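Local atomic coordinates of conserved uncharacterized protein (predicted phosphoesterase COG0622) (Streptococcus pneumoniae, PDB entry 3CK2), a protein that is of uncharacterised function but probably hydrolyses phosphoester bonds as a manganese-binding member of the calcineurin-like phosphoesterase superfamily. Residues H16-S19 and L20-E23. Residues are numbered along the deposited sequence; the frame is centred on the assembly and turned at random.
Sequences HGDS and LIVE. With MN (manganese (II) ion), chain B.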
ATOM      1  N   HIS A  16       9.749  -4.307  -8.384  1.00 19.57           N
ATOM      2  CA  HIS A  16      10.662  -5.317  -8.937  1.00 19.38           C
ATOM      3  C   HIS A  16      11.704  -4.799  -9.924  1.00 19.24           C
ATOM      4  O   HIS A  16      11.785  -5.238 -11.082  1.00 18.13           O
ATOM      5  CB  HIS A  16       9.872  -6.522  -9.510  1.00 19.34           C
ATOM      6  CG  HIS A  16       9.345  -7.436  -8.442  1.00 17.70           C
ATOM      7  ND1 HIS A  16      10.155  -8.307  -7.741  1.00 14.37           N
ATOM      8  CD2 HIS A  16       8.116  -7.558  -7.910  1.00 17.23           C
ATOM      9  CE1 HIS A  16       9.441  -8.939  -6.836  1.00 17.61           C
ATOM     10  NE2 HIS A  16       8.197  -8.497  -6.909  1.00 18.84           N
ATOM     11  N   GLY A  17      12.504  -3.870  -9.427  1.00 18.77           N
ATOM     12  CA  GLY A  17      13.645  -3.361 -10.156  1.00 18.87           C
ATOM     13  C   GLY A  17      13.336  -2.201 -11.080  1.00 19.05           C
ATOM     14  O   GLY A  17      14.222  -1.659 -11.688  1.00 18.66           O
ATOM     15  N   ASP A  18      12.080  -1.798 -11.160  1.00 20.09           N
ATOM     16  CA  ASP A  18      11.695  -0.627 -11.923  1.00 20.63           C
ATOM     17  C   ASP A  18      11.794   0.594 -11.001  1.00 21.12           C
ATOM     18  O   ASP A  18      10.956   0.835 -10.146  1.00 21.23           O
ATOM     19  CB  ASP A  18      10.287  -0.841 -12.485  1.00 20.98           C
ATOM     20  CG  ASP A  18       9.835   0.268 -13.393  1.00 20.71           C
ATOM     21  OD1 ASP A  18      10.366   1.390 -13.322  1.00 21.93           O
ATOM     22  OD2 ASP A  18       8.902   0.002 -14.169  1.00 21.33           O
ATOM     23  N   SER A  19      12.877   1.333 -11.159  1.00 21.38           N
ATOM     24  CA  SER A  19      13.104   2.514 -10.380  1.00 22.21           C
ATOM     25  C   SER A  19      12.468   3.761 -11.007  1.00 22.10           C
ATOM     26  O   SER A  19      12.116   4.680 -10.287  1.00 21.20           O
ATOM     27  CB  SER A  19      14.616   2.715 -10.159  1.00 22.54           C
ATOM     28  OG  SER A  19      15.296   2.728 -11.382  1.00 22.79           O
ATOM     29  N   LEU A  20      12.293   3.783 -12.332  1.00 23.27           N
ATOM     30  CA  LEU A  20      11.678   4.949 -12.983  1.00 23.68           C
ATOM     31  C   LEU A  20      10.246   5.080 -12.515  1.00 23.38           C
ATOM     32  O   LEU A  20       9.771   6.199 -12.302  1.00 22.30           O
ATOM     33  CB  LEU A  20      11.718   4.875 -14.510  1.00 24.06           C
ATOM     34  CG  LEU A  20      12.963   5.274 -15.323  1.00 27.81           C
ATOM     35  CD1 LEU A  20      12.632   5.153 -16.832  1.00 27.86           C
ATOM     36  CD2 LEU A  20      13.539   6.686 -15.039  1.00 28.43           C
ATOM     37  N   ILE A  21       9.551   3.955 -12.324  1.00 23.44           N
ATOM     38  CA  ILE A  21       8.139   4.059 -11.879  1.00 23.47           C
ATOM     39  C   ILE A  21       7.996   4.568 -10.440  1.00 23.41           C
ATOM     40  O   ILE A  21       7.069   5.311 -10.103  1.00 24.46           O
ATOM     41  CB  ILE A  21       7.269   2.768 -12.152  1.00 22.98           C
ATOM     42  CG1 ILE A  21       5.781   3.164 -12.169  1.00 23.53           C
ATOM     43  CG2 ILE A  21       7.524   1.636 -11.172  1.00 19.96           C
ATOM     44  CD1 ILE A  21       5.366   4.126 -13.309  1.00 20.69           C
ATOM     45  N   VAL A  22       8.923   4.160  -9.599  1.00 23.82           N
ATOM     46  CA  VAL A  22       8.974   4.605  -8.211  1.00 23.76           C
ATOM     47  C   VAL A  22       9.258   6.118  -8.123  1.00 23.63           C
ATOM     48  O   VAL A  22       8.603   6.834  -7.359  1.00 23.70           O
ATOM     49  CB  VAL A  22      10.018   3.759  -7.443  1.00 23.59           C
ATOM     50  CG1 VAL A  22      10.333   4.374  -6.066  1.00 22.67           C
ATOM     51  CG2 VAL A  22       9.500   2.340  -7.338  1.00 21.54           C
ATOM     52  N   GLU A  23      10.239   6.574  -8.905  1.00 23.90           N
ATOM     53  CA  GLU A  23      10.594   8.015  -9.022  1.00 24.42           C
ATOM     54  C   GLU A  23       9.414   8.851  -9.549  1.00 23.94           C
ATOM     55  O   GLU A  23       9.137   9.926  -9.055  1.00 23.30           O
ATOM     56  CB  GLU A  23      11.803   8.200  -9.958  1.00 24.25           C
ATOM     57  CG  GLU A  23      12.301   9.648 -10.088  1.00 24.57           C
ATOM     58  CD  GLU A  23      13.495   9.825 -11.042  1.00 25.64           C
ATOM     59  OE1 GLU A  23      13.727   8.946 -11.902  1.00 28.39           O
ATOM     60  OE2 GLU A  23      14.174  10.881 -10.967  1.00 27.41           O
TER
HETATM   61 MN    MN B 201       6.785  -9.510  -5.341  0.80 18.33          MN
HETATM   62  O   HOH W   1       7.782 -11.311  -6.136  1.00 18.54           O
HETATM   63  O   HOH W   2       5.863 -11.073  -4.095  1.00 20.43           O
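Asp-18 sits at the N-cap of helix 19-29, its carboxylate reaching forward to the amide of Ile-21, and its side chain can be traced atom by atom. Asp-18 CB lies 3.9 Å from Ile-21 CG2. With CG anti to the backbone N (chi1 -175°), Asp-18 CG approaches Ile-21 CG2 to 3.5 Å. Asp-18 OD1 then accepts a hydrogen bond from Ile-21 N at 2.9 Å, the capping bond. Its N-H...O angle of 159° makes it fairly straight. The donor nevertheless arrives from above the carboxylate, 42° out of its plane. Asp-18 OD2 also rests near Ile-21 CG2, at 3.7 Å, and forms a salt bridge with Arg-162 NH2. The two oxygens thus divide their work, one gripping the first turn and the other joining the cap to Arg-162, far along the chain. One turn of backbone bonding follows: Glu-23 N donates to Ser-19 O at 3.0 Å, while Val-22 CG2 packs 3.5 Å from Asp-18 O.

Two residues before the cap, His-16 NE2 binds one manganese at 2.3 Å, alongside Asp-14, Asp-41, His-115 and two waters, and His-16 ND1 is hydrogen-bonded to Glu-43. The metal-binding loop after strand 7-12 therefore runs directly into a capped helix. A carboxylate here would be expected to interact favourably with the helix dipole, and Arg-162 probably offsets its charge.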